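Local coordinates for McyG protein (Microcystis aeruginosa PCC 7806, PDB 4R0M) that probably activates phenylalanine or a related substrate as its adenylate and loads it onto a carrier domain during microcystin synthesis, at residues Q53-I58 against C90-I95; K115-W120 against E139-Y144. One frame throughout, in Å; residues are numbered along the deposited sequence.

In the fold
Contact 1 sets helix 48-64 against the C-terminal part of helix 80-93, and contact 2 sets helix 111-122 against helix 135-144. They follow in series, contact 1 closing before contact 2 opens, and both lie in the AMP-binding region. Helices 80-93, 111-122 and 135-144 are linkers of the same four-stranded parallel sheet, whereas helix 48-64 follows the edge strand 43-47 of the nine-stranded mixed sheet. The pair illustrates how helices around a parallel sheet also pack on other helices. The contact centres are 25 Å apart and their nearest atoms about 13 Å apart, so the two are separate packing sites, each involving helices that connect strands of that sheet.

Contact 1 of 2, residues Q53-I58 against C90-I95; sequences QDALVI and CFLGGI
Leu92 meets Ala55 and Leu56 where the helix of a beta-alpha-beta unit, strand 72-76, helix 80-93 and strand 96-99, packs against helix 48-64. The backbones come near each other here, Leu56 CA lying 7.7 Å from Leu92 CA, and the contact is wholly apolar. One methyl carries it: Leu92 CD1 rests 3.7 Å from Ala55 CB and, more loosely, 4.2 Å from Leu56 CD2. With CG placed anti to its carbonyl carbon (chi1 -63°) and CD1 anti to CA (chi2 175°), Leu92 reaches straight out, and the small methyl of Ala55 leaves room for the tip. Leu56 arrives differently, its side chain crossing that of Leu92 at about a right angle and offering the CD2 branch.

Leu92 also touches Tyr52 and Leu59, so that it stands among Tyr52, Ala55, Leu56 and Leu59 of helix 48-64, the four-residue hole of knobs-into-holes packing. Leu23 of helix 19-27 and Leu168 of a loop press on the same leucine, while Asp54 of helix 48-64, which touches Pro85 of helix 80-93, forms a salt bridge with Arg159.

Two residues after Leu92, Gly94 leaves the helical conformation with a positive phi of 70°, and Ile95 N bonds back to Cys90 O at 2.9 Å, with a weak bond from Gly94 N to Phe91 O at 3.4 Å. That Schellman motif lies at the turn from helix 80-93 into strand 96-99, which completes a beta-alpha-beta crossover between adjacent parallel strands.

Contact 2 of 2, residues K115-W120 against E139-Y144; sequences KLENVW and EKLGTY
The helical segments bearing Glu117 and Leu141 stay well separated, their nearest CA atoms, Glu117 CA and Gly142 CA, being 9.2 Å apart, and side chains must bridge the distance. Leu141 is the one residue of its segment that makes the contact, and it meets both Leu116 and Glu117. Its CG stands anti to the backbone N (chi1 173°), which sends the forked end toward the other helix, where CD2 meets Leu116 CD2 at 4.1 Å as the two leucines slide past each other in opposite directions.

Glu117, extended beyond CG, comes from the opposite direction and brings one carboxylate oxygen up to the same fork: OE2 is 3.4 Å from Leu141 CD1 and 3.8 Å from Leu141 CG. This is van der Waals contact between a carboxylate oxygen and a leucine side chain, not a hydrogen bond. Cutting Leu141 back to an alanine would probably open a gap beside Leu116 CD2 and leave Glu117 OE2 without its apolar neighbour.

Helix 111-122 faces the parallel sheet as well, since Leu116 touches Ile74 and Gln76 of strand 72-76 and Trp120 packs on Ile74 and edge-to-face with Trp150. Helix 135-144, linking adjacent strands 128-130 and 152-154, thus flanks a helix itself seated on that sheet.

Contact 1 of 2, residues Q53-I58 against C90-I95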
loop_
_atom_site.group_PDB
_atom_site.type_symbol
_atom_site.label_atom_id
_atom_site.label_comp_id
_atom_site.label_asym_id
_atom_site.label_seq_id
_atom_site.Cartn_x
_atom_site.Cartn_y
_atom_site.Cartn_z
ATOM N N GLN A 53 12.175 -0.328 -25.257
ATOM C CA GLN A 53 11.772 -0.767 -26.595
ATOM C C GLN A 53 10.362 -1.354 -26.597
ATOM O O GLN A 53 9.587 -1.109 -27.522
ATOM C CB GLN A 53 12.768 -1.779 -27.178
ATOM C CG GLN A 53 14.155 -1.230 -27.508
ATOM C CD GLN A 53 14.147 -0.097 -28.528
ATOM O OE1 GLN A 53 13.311 -0.050 -29.430
ATOM N NE2 GLN A 53 15.096 0.821 -28.388
ATOM N N ASP A 54 10.042 -2.121 -25.555
ATOM C CA ASP A 54 8.717 -2.723 -25.385
ATOM C C ASP A 54 7.650 -1.640 -25.204
ATOM O O ASP A 54 6.589 -1.689 -25.833
ATOM C CB ASP A 54 8.731 -3.681 -24.188
ATOM C CG ASP A 54 7.529 -4.617 -24.153
ATOM O OD1 ASP A 54 6.763 -4.690 -25.139
ATOM O OD2 ASP A 54 7.361 -5.298 -23.118
ATOM N N ALA A 55 7.953 -0.658 -24.356
ATOM C CA ALA A 55 7.066 0.478 -24.112
ATOM C C ALA A 55 6.725 1.259 -25.387
ATOM O O ALA A 55 5.573 1.648 -25.583
ATOM C CB ALA A 55 7.668 1.400 -23.061
ATOM N N LEU A 56 7.722 1.473 -26.247
ATOM C CA LEU A 56 7.523 2.178 -27.523
ATOM C C LEU A 56 6.548 1.452 -28.447
ATOM O O LEU A 56 5.741 2.091 -29.129
ATOM C CB LEU A 56 8.858 2.391 -28.251
ATOM C CG LEU A 56 9.854 3.434 -27.737
ATOM C CD1 LEU A 56 11.122 3.405 -28.579
ATOM C CD2 LEU A 56 9.254 4.832 -27.735
ATOM N N VAL A 57 6.637 0.123 -28.466
ATOM C CA VAL A 57 5.753 -0.714 -29.280
ATOM C C VAL A 57 4.314 -0.606 -28.779
ATOM O O VAL A 57 3.392 -0.410 -29.572
ATOM C CB VAL A 57 6.209 -2.195 -29.292
ATOM C CG1 VAL A 57 5.220 -3.067 -30.055
ATOM C CG2 VAL A 57 7.600 -2.326 -29.901
ATOM N N ILE A 58 4.137 -0.722 -27.461
ATOM C CA ILE A 58 2.823 -0.596 -26.827
ATOM C C ILE A 58 2.263 0.810 -27.036
ATOM O O ILE A 58 1.080 0.969 -27.352
ATOM C CB ILE A 58 2.878 -0.942 -25.319
ATOM C CG1 ILE A 58 3.256 -2.413 -25.127
ATOM C CG2 ILE A 58 1.542 -0.646 -24.641
ATOM C CD1 ILE A 58 3.964 -2.709 -23.823
ATOM N N CYS A 90 2.694 4.555 -21.388
ATOM C CA CYS A 90 1.894 5.735 -21.086
ATOM C C CYS A 90 2.765 6.914 -20.658
ATOM O O CYS A 90 2.547 8.046 -21.104
ATOM C CB CYS A 90 0.859 5.417 -19.997
ATOM S SG CYS A 90 -0.405 4.217 -20.489
ATOM N N PHE A 91 3.750 6.649 -19.801
ATOM C CA PHE A 91 4.676 7.695 -19.349
ATOM C C PHE A 91 5.391 8.374 -20.522
ATOM O O PHE A 91 5.449 9.604 -20.589
ATOM C CB PHE A 91 5.706 7.139 -18.357
ATOM C CG PHE A 91 5.146 6.817 -16.994
ATOM C CD1 PHE A 91 3.983 7.424 -16.526
ATOM C CD2 PHE A 91 5.810 5.926 -16.159
ATOM C CE1 PHE A 91 3.485 7.128 -15.263
ATOM C CE2 PHE A 91 5.317 5.629 -14.895
ATOM C CZ PHE A 91 4.151 6.230 -14.447
ATOM N N LEU A 92 5.911 7.566 -21.447
ATOM C CA LEU A 92 6.663 8.065 -22.600
ATOM C C LEU A 92 5.813 8.887 -23.568
ATOM O O LEU A 92 6.301 9.851 -24.159
ATOM C CB LEU A 92 7.331 6.913 -23.356
ATOM C CG LEU A 92 8.394 6.040 -22.681
ATOM C CD1 LEU A 92 8.780 4.901 -23.611
ATOM C CD2 LEU A 92 9.628 6.831 -22.277
ATOM N N GLY A 93 4.546 8.508 -23.728
ATOM C CA GLY A 93 3.659 9.183 -24.674
ATOM C C GLY A 93 2.872 10.354 -24.120
ATOM O O GLY A 93 2.105 10.986 -24.846
ATOM N N GLY A 94 3.058 10.647 -22.837
ATOM C CA GLY A 94 2.283 11.688 -22.167
ATOM C C GLY A 94 0.827 11.305 -21.961
ATOM O O GLY A 94 -0.029 12.175 -21.793
ATOM N N ILE A 95 0.549 10.002 -21.996
ATOM C CA ILE A 95 -0.769 9.463 -21.672
ATOM C C ILE A 95 -0.761 9.141 -20.183
ATOM O O ILE A 95 0.202 8.570 -19.678
ATOM C CB ILE A 95 -1.076 8.187 -22.492
ATOM C CG1 ILE A 95 -1.101 8.505 -23.993
ATOM C CG2 ILE A 95 -2.399 7.562 -22.061
ATOM C CD1 ILE A 95 -0.897 7.299 -24.886
#

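Contact 2 of 2, residues K115-W120 against E139-Y144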
loop_
_atom_site.group_PDB
_atom_site.type_symbol
_atom_site.label_atom_id
_atom_site.label_comp_id
_atom_site.label_asym_id
_atom_site.label_seq_id
_atom_site.Cartn_x
_atom_site.Cartn_y
_atom_site.Cartn_z
ATOM N N LYS A 115 -15.177 0.210 -7.853
ATOM C CA LYS A 115 -14.155 1.233 -8.052
ATOM C C LYS A 115 -13.858 1.413 -9.543
ATOM O O LYS A 115 -13.833 2.537 -10.042
ATOM C CB LYS A 115 -12.885 0.874 -7.283
ATOM C CG LYS A 115 -11.984 2.059 -6.976
ATOM C CD LYS A 115 -10.706 1.599 -6.297
ATOM C CE LYS A 115 -9.905 2.776 -5.773
ATOM N NZ LYS A 115 -8.614 2.335 -5.177
ATOM N N LEU A 116 -13.657 0.297 -10.243
ATOM C CA LEU A 116 -13.424 0.307 -11.686
ATOM C C LEU A 116 -14.533 1.047 -12.435
ATOM O O LEU A 116 -14.248 1.898 -13.279
ATOM C CB LEU A 116 -13.271 -1.123 -12.222
ATOM C CG LEU A 116 -13.298 -1.353 -13.738
ATOM C CD1 LEU A 116 -12.121 -0.690 -14.447
ATOM C CD2 LEU A 116 -13.341 -2.843 -14.041
ATOM N N GLU A 117 -15.787 0.725 -12.112
ATOM C CA GLU A 117 -16.946 1.364 -12.740
ATOM C C GLU A 117 -17.070 2.843 -12.377
ATOM O O GLU A 117 -17.382 3.667 -13.238
ATOM C CB GLU A 117 -18.240 0.615 -12.397
ATOM C CG GLU A 117 -18.333 -0.766 -13.032
ATOM C CD GLU A 117 -19.621 -1.503 -12.710
ATOM O OE1 GLU A 117 -20.529 -0.915 -12.087
ATOM O OE2 GLU A 117 -19.729 -2.685 -13.089
ATOM N N ASN A 118 -16.824 3.171 -11.108
ATOM C CA ASN A 118 -16.903 4.556 -10.640
ATOM C C ASN A 118 -15.841 5.447 -11.275
ATOM O O ASN A 118 -16.153 6.527 -11.778
ATOM C CB ASN A 118 -16.817 4.635 -9.109
ATOM C CG ASN A 118 -18.115 4.236 -8.422
ATOM O OD1 ASN A 118 -19.192 4.268 -9.021
ATOM N ND2 ASN A 118 -18.016 3.862 -7.151
ATOM N N VAL A 119 -14.594 4.980 -11.250
ATOM C CA VAL A 119 -13.473 5.695 -11.854
ATOM C C VAL A 119 -13.712 5.872 -13.355
ATOM O O VAL A 119 -13.493 6.956 -13.900
ATOM C CB VAL A 119 -12.128 4.978 -11.578
ATOM C CG1 VAL A 119 -10.997 5.580 -12.399
ATOM C CG2 VAL A 119 -11.793 5.032 -10.094
ATOM N N TRP A 120 -14.185 4.807 -14.003
ATOM C CA TRP A 120 -14.523 4.828 -15.430
ATOM C C TRP A 120 -15.510 5.915 -15.765
ATOM O O TRP A 120 -15.371 6.590 -16.788
ATOM C CB TRP A 120 -15.055 3.464 -15.856
ATOM C CG TRP A 120 -15.395 3.327 -17.321
ATOM C CD1 TRP A 120 -14.521 3.108 -18.383
ATOM C CD2 TRP A 120 -16.731 3.357 -17.930
ATOM N NE1 TRP A 120 -15.203 3.017 -19.572
ATOM C CE2 TRP A 120 -16.531 3.157 -19.372
ATOM C CE3 TRP A 120 -18.024 3.530 -17.447
ATOM C CZ2 TRP A 120 -17.593 3.134 -20.265
ATOM C CZ3 TRP A 120 -19.086 3.507 -18.358
ATOM C CH2 TRP A 120 -18.873 3.313 -19.731
ATOM N N GLU A 139 -14.687 -7.493 -20.323
ATOM C CA GLU A 139 -15.637 -7.165 -21.390
ATOM C C GLU A 139 -17.049 -7.634 -21.035
ATOM O O GLU A 139 -18.023 -6.913 -21.260
ATOM C CB GLU A 139 -15.196 -7.765 -22.730
ATOM C CG GLU A 139 -13.990 -7.078 -23.356
ATOM C CD GLU A 139 -13.645 -7.608 -24.737
ATOM O OE1 GLU A 139 -13.628 -8.845 -24.927
ATOM O OE2 GLU A 139 -13.380 -6.783 -25.638
ATOM N N LYS A 140 -17.138 -8.838 -20.469
ATOM C CA LYS A 140 -18.406 -9.434 -20.035
ATOM C C LYS A 140 -19.148 -8.535 -19.046
ATOM O O LYS A 140 -20.352 -8.318 -19.181
ATOM C CB LYS A 140 -18.159 -10.819 -19.423
ATOM C CG LYS A 140 -19.423 -11.595 -19.081
ATOM C CD LYS A 140 -19.101 -13.006 -18.612
ATOM C CE LYS A 140 -20.360 -13.742 -18.177
ATOM N NZ LYS A 140 -20.104 -15.185 -17.915
ATOM N N LEU A 141 -18.415 -8.013 -18.065
ATOM C CA LEU A 141 -18.948 -7.053 -17.099
ATOM C C LEU A 141 -19.564 -5.837 -17.794
ATOM O O LEU A 141 -20.620 -5.351 -17.385
ATOM C CB LEU A 141 -17.843 -6.619 -16.125
ATOM C CG LEU A 141 -18.098 -5.503 -15.103
ATOM C CD1 LEU A 141 -19.123 -5.912 -14.051
ATOM C CD2 LEU A 141 -16.791 -5.083 -14.444
ATOM N N GLY A 142 -18.899 -5.357 -18.844
ATOM C CA GLY A 142 -19.375 -4.211 -19.615
ATOM C C GLY A 142 -20.695 -4.463 -20.318
ATOM O O GLY A 142 -21.590 -3.617 -20.289
ATOM N N THR A 143 -20.811 -5.630 -20.948
ATOM C CA THR A 143 -22.031 -6.012 -21.661
ATOM C C THR A 143 -23.179 -6.346 -20.700
ATOM O O THR A 143 -24.319 -5.938 -20.928
ATOM C CB THR A 143 -21.786 -7.188 -22.631
ATOM O OG1 THR A 143 -20.995 -8.189 -21.983
ATOM C CG2 THR A 143 -21.054 -6.711 -23.881
ATOM N N TYR A 144 -22.863 -7.070 -19.627
ATOM C CA TYR A 144 -23.842 -7.443 -18.600
ATOM C C TYR A 144 -24.434 -6.246 -17.860
ATOM O O TYR A 144 -25.629 -6.227 -17.566
ATOM C CB TYR A 144 -23.224 -8.422 -17.597
ATOM C CG TYR A 144 -23.467 -9.882 -17.918
ATOM C CD1 TYR A 144 -23.047 -10.434 -19.132
ATOM C CD2 TYR A 144 -24.107 -10.717 -16.999
ATOM C CE1 TYR A 144 -23.268 -11.771 -19.424
ATOM C CE2 TYR A 144 -24.333 -12.057 -17.282
ATOM C CZ TYR A 144 -23.912 -12.578 -18.494
ATOM O OH TYR A 144 -24.133 -13.906 -18.778
#